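Putative fimbriae assembly chaperone (Salmonella typhimurium, PDB 2CO7) probably acts as a periplasmic chaperone of the PapD-like family (SafB), folding and holding fimbrial subunits before they are assembled into fimbriae. Local coordinates at residues N39-V44 and R67-Q72; F12-G17 and L32-P37. All blocks are in the same frame, centred on the assembly; numbering follows the deposited sequence.

Contact 1 (N39-V44 and R67-Q72)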
loop_
_atom_site.group_PDB
_atom_site.type_symbol
_atom_site.label_atom_id
_atom_site.label_comp_id
_atom_site.label_asym_id
_atom_site.label_seq_id
_atom_site.Cartn_x
_atom_site.Cartn_y
_atom_site.Cartn_z
ATOM N N ASN B 39 -10.658 9.408 -17.977
ATOM C CA ASN B 39 -11.645 9.685 -19.010
ATOM C C ASN B 39 -11.592 8.646 -20.131
ATOM O O ASN B 39 -11.723 8.969 -21.315
ATOM C CB ASN B 39 -11.467 11.104 -19.573
ATOM C CG ASN B 39 -12.754 11.656 -20.153
ATOM O OD1 ASN B 39 -13.832 11.092 -19.917
ATOM N ND2 ASN B 39 -12.655 12.753 -20.897
ATOM N N TYR B 40 -11.392 7.393 -19.733
ATOM C CA TYR B 40 -11.346 6.249 -20.636
ATOM C C TYR B 40 -11.539 4.984 -19.786
ATOM O O TYR B 40 -11.384 5.038 -18.575
ATOM C CB TYR B 40 -10.005 6.206 -21.394
ATOM C CG TYR B 40 -8.746 6.251 -20.537
ATOM C CD1 TYR B 40 -8.256 5.104 -19.920
ATOM C CD2 TYR B 40 -8.005 7.441 -20.409
ATOM C CE1 TYR B 40 -7.075 5.143 -19.141
ATOM C CE2 TYR B 40 -6.834 7.485 -19.643
ATOM C CZ TYR B 40 -6.367 6.327 -19.044
ATOM O OH TYR B 40 -5.200 6.368 -18.319
ATOM N N PRO B 41 -11.886 3.845 -20.417
ATOM C CA PRO B 41 -12.203 2.631 -19.649
ATOM C C PRO B 41 -10.948 1.965 -19.053
ATOM O O PRO B 41 -9.861 2.034 -19.650
ATOM C CB PRO B 41 -12.848 1.689 -20.698
ATOM C CG PRO B 41 -12.978 2.486 -21.943
ATOM C CD PRO B 41 -11.989 3.609 -21.872
ATOM N N ILE B 42 -11.114 1.366 -17.886
ATOM C CA ILE B 42 -10.073 0.573 -17.242
ATOM C C ILE B 42 -10.584 -0.806 -16.858
ATOM O O ILE B 42 -11.771 -1.004 -16.682
ATOM C CB ILE B 42 -9.495 1.268 -15.995
ATOM C CG1 ILE B 42 -10.529 1.370 -14.884
ATOM C CG2 ILE B 42 -8.905 2.612 -16.371
ATOM C CD1 ILE B 42 -9.977 1.887 -13.509
ATOM N N LEU B 43 -9.664 -1.750 -16.731
ATOM C CA LEU B 43 -10.000 -3.084 -16.261
ATOM C C LEU B 43 -9.632 -3.163 -14.779
ATOM O O LEU B 43 -8.621 -2.607 -14.336
ATOM C CB LEU B 43 -9.260 -4.161 -17.063
ATOM C CG LEU B 43 -9.540 -4.318 -18.554
ATOM C CD1 LEU B 43 -8.747 -5.500 -19.193
ATOM C CD2 LEU B 43 -11.046 -4.520 -18.763
ATOM N N VAL B 44 -10.464 -3.842 -14.009
ATOM C CA VAL B 44 -10.251 -3.921 -12.571
ATOM C C VAL B 44 -10.342 -5.374 -12.096
ATOM O O VAL B 44 -11.184 -6.127 -12.574
ATOM C CB VAL B 44 -11.234 -3.028 -11.787
ATOM C CG1 VAL B 44 -10.873 -3.000 -10.299
ATOM C CG2 VAL B 44 -11.191 -1.601 -12.292
ATOM N N ARG B 67 -14.983 -4.146 -15.781
ATOM C CA ARG B 67 -14.475 -3.046 -16.562
ATOM C C ARG B 67 -15.218 -1.827 -16.045
ATOM O O ARG B 67 -16.439 -1.871 -15.857
ATOM C CB ARG B 67 -14.768 -3.307 -18.040
ATOM C CG ARG B 67 -14.122 -2.351 -19.038
ATOM C CD ARG B 67 -14.265 -3.030 -20.404
ATOM N NE ARG B 67 -13.699 -2.284 -21.526
ATOM C CZ ARG B 67 -14.376 -1.416 -22.271
ATOM N NH1 ARG B 67 -15.635 -1.127 -21.980
ATOM N NH2 ARG B 67 -13.779 -0.810 -23.287
ATOM N N LEU B 68 -14.491 -0.739 -15.828
ATOM C CA LEU B 68 -15.113 0.561 -15.539
ATOM C C LEU B 68 -15.021 1.497 -16.726
ATOM O O LEU B 68 -13.948 1.666 -17.291
ATOM C CB LEU B 68 -14.473 1.198 -14.317
ATOM C CG LEU B 68 -14.783 0.506 -12.983
ATOM C CD1 LEU B 68 -13.989 1.245 -11.911
ATOM C CD2 LEU B 68 -16.286 0.485 -12.684
ATOM N N GLU B 69 -16.158 2.088 -17.126
ATOM C CA GLU B 69 -16.142 3.131 -18.138
ATOM C C GLU B 69 -15.483 4.378 -17.548
ATOM O O GLU B 69 -15.283 4.463 -16.322
ATOM C CB GLU B 69 -17.571 3.469 -18.611
ATOM C CG GLU B 69 -18.336 2.306 -19.256
ATOM C CD GLU B 69 -17.622 1.727 -20.484
ATOM O OE1 GLU B 69 -18.036 2.031 -21.609
ATOM O OE2 GLU B 69 -16.637 0.965 -20.324
ATOM N N ALA B 70 -15.181 5.334 -18.429
ATOM C CA ALA B 70 -14.663 6.656 -18.052
ATOM C C ALA B 70 -15.511 7.145 -16.877
ATOM O O ALA B 70 -16.742 7.201 -16.993
ATOM C CB ALA B 70 -14.781 7.653 -19.251
ATOM N N ASN B 71 -14.850 7.542 -15.795
ATOM C CA ASN B 71 -15.500 8.190 -14.631
ATOM C C ASN B 71 -16.580 7.352 -13.921
ATOM O O ASN B 71 -17.341 7.866 -13.106
ATOM C CB ASN B 71 -16.055 9.601 -15.006
ATOM C CG ASN B 71 -15.278 10.271 -16.149
ATOM O OD1 ASN B 71 -15.570 10.060 -17.339
ATOM N ND2 ASN B 71 -14.345 11.108 -15.805
ATOM N N GLN B 72 -16.640 6.051 -14.202
ATOM C CA GLN B 72 -17.649 5.203 -13.599
ATOM C C GLN B 72 -17.374 4.909 -12.139
ATOM O O GLN B 72 -16.229 4.656 -11.753
ATOM C CB GLN B 72 -17.814 3.889 -14.371
ATOM C CG GLN B 72 -18.958 3.000 -13.832
ATOM C CD GLN B 72 -19.182 1.745 -14.643
ATOM O OE1 GLN B 72 -18.474 1.467 -15.602
ATOM N NE2 GLN B 72 -20.230 0.996 -14.282
#
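Where strand 42-50 begins beside the end of strand 59-68, the two segments run antiparallel, and Ile42 and Leu68 form a hydrogen-bonded pair, with Ile42 N to Leu68 O and Leu68 N to Ile42 O both 2.9 Å. Pro41, which has no N-H to offer, still lends its CA as a weak donor, 3.1 Å from Leu68 O. On the buried face the branched Ile42 and Leu68 lie side by side, CG1 of Ile42 4.0 Å from CB of Leu68, while CG2 of Val44 meets CD1 of Leu68; Phe12 and Ala99 pack on Ile42, and Ile97 on Val44. The two strands are the arms of a beta hairpin within the sheet of the immunoglobulin-like N-terminal domain of a PapD-type chaperone. On the exposed face Arg67 suits its place by being long: with CG anti to the backbone N (chi1 -171°) and the chain extended to NE, it brings its guanidinium to Pro41, which covers one face, CB 3.7 Å above the plane and over its centre. Its stem packs against Leu43, CD2 to CG 3.8 Å. Arg67 NH1 and Glu69 OE2, 2.9 Å apart, form a salt bridge that helps fix the rotation of the guanidinium. Beyond it, a type II turn from Glu69 to Gln72 brings the small Ala70 CB to 3.4 Å from Tyr40 N.

Contact 2 (F12-G17 and L32-P37)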
loop_
_atom_site.group_PDB
_atom_site.type_symbol
_atom_site.label_atom_id
_atom_site.label_comp_id
_atom_site.label_asym_id
_atom_site.label_seq_id
_atom_site.Cartn_x
_atom_site.Cartn_y
_atom_site.Cartn_z
ATOM N N PHE B 12 -2.093 8.106 -13.756
ATOM C CA PHE B 12 -3.015 7.000 -13.483
ATOM C C PHE B 12 -3.399 6.931 -12.031
ATOM O O PHE B 12 -2.549 7.106 -11.150
ATOM C CB PHE B 12 -2.444 5.665 -13.988
ATOM C CG PHE B 12 -3.494 4.609 -14.198
ATOM C CD1 PHE B 12 -4.502 4.808 -15.135
ATOM C CD2 PHE B 12 -3.468 3.425 -13.463
ATOM C CE1 PHE B 12 -5.482 3.854 -15.342
ATOM C CE2 PHE B 12 -4.469 2.456 -13.656
ATOM C CZ PHE B 12 -5.467 2.692 -14.606
ATOM N N SER B 13 -4.698 6.691 -11.780
ATOM C CA SER B 13 -5.234 6.661 -10.428
ATOM C C SER B 13 -6.440 5.700 -10.342
ATOM O O SER B 13 -7.059 5.391 -11.347
ATOM C CB SER B 13 -5.688 8.070 -9.988
ATOM O OG SER B 13 -6.174 8.014 -8.647
ATOM N N VAL B 14 -6.739 5.214 -9.144
ATOM C CA VAL B 14 -7.997 4.496 -8.873
ATOM C C VAL B 14 -8.539 5.053 -7.559
ATOM O O VAL B 14 -7.751 5.418 -6.676
ATOM C CB VAL B 14 -7.826 2.933 -8.854
ATOM C CG1 VAL B 14 -6.998 2.446 -7.629
ATOM C CG2 VAL B 14 -9.170 2.239 -8.880
ATOM N N LYS B 15 -9.871 5.148 -7.415
ATOM C CA LYS B 15 -10.435 5.738 -6.202
ATOM C C LYS B 15 -11.163 4.660 -5.436
ATOM O O LYS B 15 -11.979 3.969 -6.022
ATOM C CB LYS B 15 -11.438 6.845 -6.599
ATOM C CG LYS B 15 -12.186 7.500 -5.412
ATOM C CD LYS B 15 -13.232 8.511 -5.958
ATOM C CE LYS B 15 -14.152 9.041 -4.887
ATOM N NZ LYS B 15 -15.176 9.955 -5.467
ATOM N N LEU B 16 -10.876 4.511 -4.138
ATOM C CA LEU B 16 -11.653 3.612 -3.291
ATOM C C LEU B 16 -12.445 4.458 -2.316
ATOM O O LEU B 16 -12.000 5.548 -1.909
ATOM C CB LEU B 16 -10.724 2.647 -2.520
ATOM C CG LEU B 16 -10.184 1.420 -3.251
ATOM C CD1 LEU B 16 -9.715 1.650 -4.668
ATOM C CD2 LEU B 16 -9.109 0.701 -2.409
ATOM N N GLY B 17 -13.622 3.980 -1.942
ATOM C CA GLY B 17 -14.503 4.771 -1.103
ATOM C C GLY B 17 -14.068 4.994 0.326
ATOM O O GLY B 17 -14.583 5.879 1.011
ATOM N N LEU B 32 -17.516 -1.800 -0.736
ATOM C CA LEU B 32 -16.405 -0.840 -0.930
ATOM C C LEU B 32 -16.626 -0.218 -2.309
ATOM O O LEU B 32 -16.720 -0.938 -3.295
ATOM C CB LEU B 32 -15.058 -1.563 -0.883
ATOM C CG LEU B 32 -13.815 -0.708 -1.193
ATOM C CD1 LEU B 32 -13.631 0.465 -0.231
ATOM C CD2 LEU B 32 -12.570 -1.639 -1.201
ATOM N N SER B 33 -16.780 1.102 -2.375
ATOM C CA SER B 33 -16.966 1.776 -3.665
ATOM C C SER B 33 -15.616 1.853 -4.401
ATOM O O SER B 33 -14.586 2.053 -3.783
ATOM C CB SER B 33 -17.547 3.169 -3.415
ATOM O OG SER B 33 -17.726 3.913 -4.599
ATOM N N VAL B 34 -15.638 1.705 -5.721
ATOM C CA VAL B 34 -14.436 1.888 -6.552
ATOM C C VAL B 34 -14.857 2.767 -7.725
ATOM O O VAL B 34 -15.899 2.521 -8.337
ATOM C CB VAL B 34 -13.898 0.512 -7.112
ATOM C CG1 VAL B 34 -14.966 -0.180 -7.912
ATOM C CG2 VAL B 34 -12.596 0.692 -7.936
ATOM N N SER B 35 -14.060 3.799 -8.004
ATOM C CA SER B 35 -14.320 4.689 -9.132
ATOM C C SER B 35 -13.109 4.809 -10.029
ATOM O O SER B 35 -11.984 4.717 -9.562
ATOM C CB SER B 35 -14.770 6.085 -8.650
ATOM O OG SER B 35 -15.835 5.966 -7.696
ATOM N N ASN B 36 -13.378 5.020 -11.321
ATOM C CA ASN B 36 -12.363 5.237 -12.342
ATOM C C ASN B 36 -12.235 6.736 -12.624
ATOM O O ASN B 36 -13.072 7.292 -13.319
ATOM C CB ASN B 36 -12.828 4.507 -13.622
ATOM C CG ASN B 36 -11.950 4.770 -14.809
ATOM O OD1 ASN B 36 -12.342 4.524 -15.956
ATOM N ND2 ASN B 36 -10.762 5.287 -14.561
ATOM N N PRO B 37 -11.178 7.390 -12.128
ATOM C CA PRO B 37 -10.973 8.832 -12.412
ATOM C C PRO B 37 -10.591 9.191 -13.839
ATOM O O PRO B 37 -10.636 10.383 -14.213
ATOM C CB PRO B 37 -9.811 9.231 -11.490
ATOM C CG PRO B 37 -9.246 8.004 -10.969
ATOM C CD PRO B 37 -10.147 6.835 -11.235
HETATM O O HOH W 1 -16.870 8.228 -6.994
#
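Lys15 and Ser35 face each other as an antiparallel hydrogen-bonded pair: Lys15 N reaches Ser35 O at 3.0 Å, and Ser35 N returns to Lys15 O at 2.9 Å. One step on, Gly17 N gives its hydrogen to Ser33 O at 2.8 Å, a more bent bond (143° at the hydrogen) that comes in tilted 34° from the carbonyl plane as the first strand ends.

On the face carrying Lys15 and Ser35, the aliphatic stem of the lysine runs alongside the serine, CD 3.9 Å from Ser35 CB. The fully extended lysine chain takes its ammonium past the small hydroxymethyl group, and one water bridges the two polar ends, 2.9 Å from Lys15 NZ and 2.6 Å from Ser35 OG. The other face is apolar. With chi1 at 69°, Val14 sets CG2 opposite its backbone N and so presents this methyl to CG2 of Val34, 3.9 Å away; Leu16 and Leu32 continue the layer more loosely. Branched aliphatic residues suit this side, which looks into the domain interior. At the far end the ring of Pro37 lies against Ser13, CG to CB 3.7 Å.

Farther out, Ile97 packs on Val14 and Leu16, Val95 on Leu32 and Ala124 on Val14, and strand 73-80 borders Val34 on its other side. Gln73 NE2 is hydrogen-bonded to Ser33 OG. Ser13 OG bonds to the backbone of the chain of another protein, whose strand pairs antiparallel with Phe12 and Ser13; an acidic and a polar side chain of that protein are hydrogen-bonded to Leu16 N and Leu16 O. An edge strand offering its backbone to a partner's strand, so that the sheet runs on across the interface, is characteristic of the N-terminal immunoglobulin-like domain of PapD-family chaperones.

Overall arrangement
Contacts 1 and 2 have centres about 10 Å apart and belong to one sheet in the N-terminal domain. Along the chain they follow in series, since 12-17 pairs with 32-37 before 39-44 pairs with 67-72. Asn36 joins them: its backbone N lies 2.9 Å from Gln72 O, a probable hydrogen bond, so the end of contact 2 is tied to the turn of contact 1. Strand 73-80, which continues from that turn, lies between strands 30-35 and 59-68. Tyr40 OH also packs 3.6 Å from Phe12 CD1, and that hydroxyl is hydrogen-bonded to Lys10 NZ. Strand 10-16 of contact 2 forms part of the interface with the other protein, whereas no other protein chain touches the segments of contact 1.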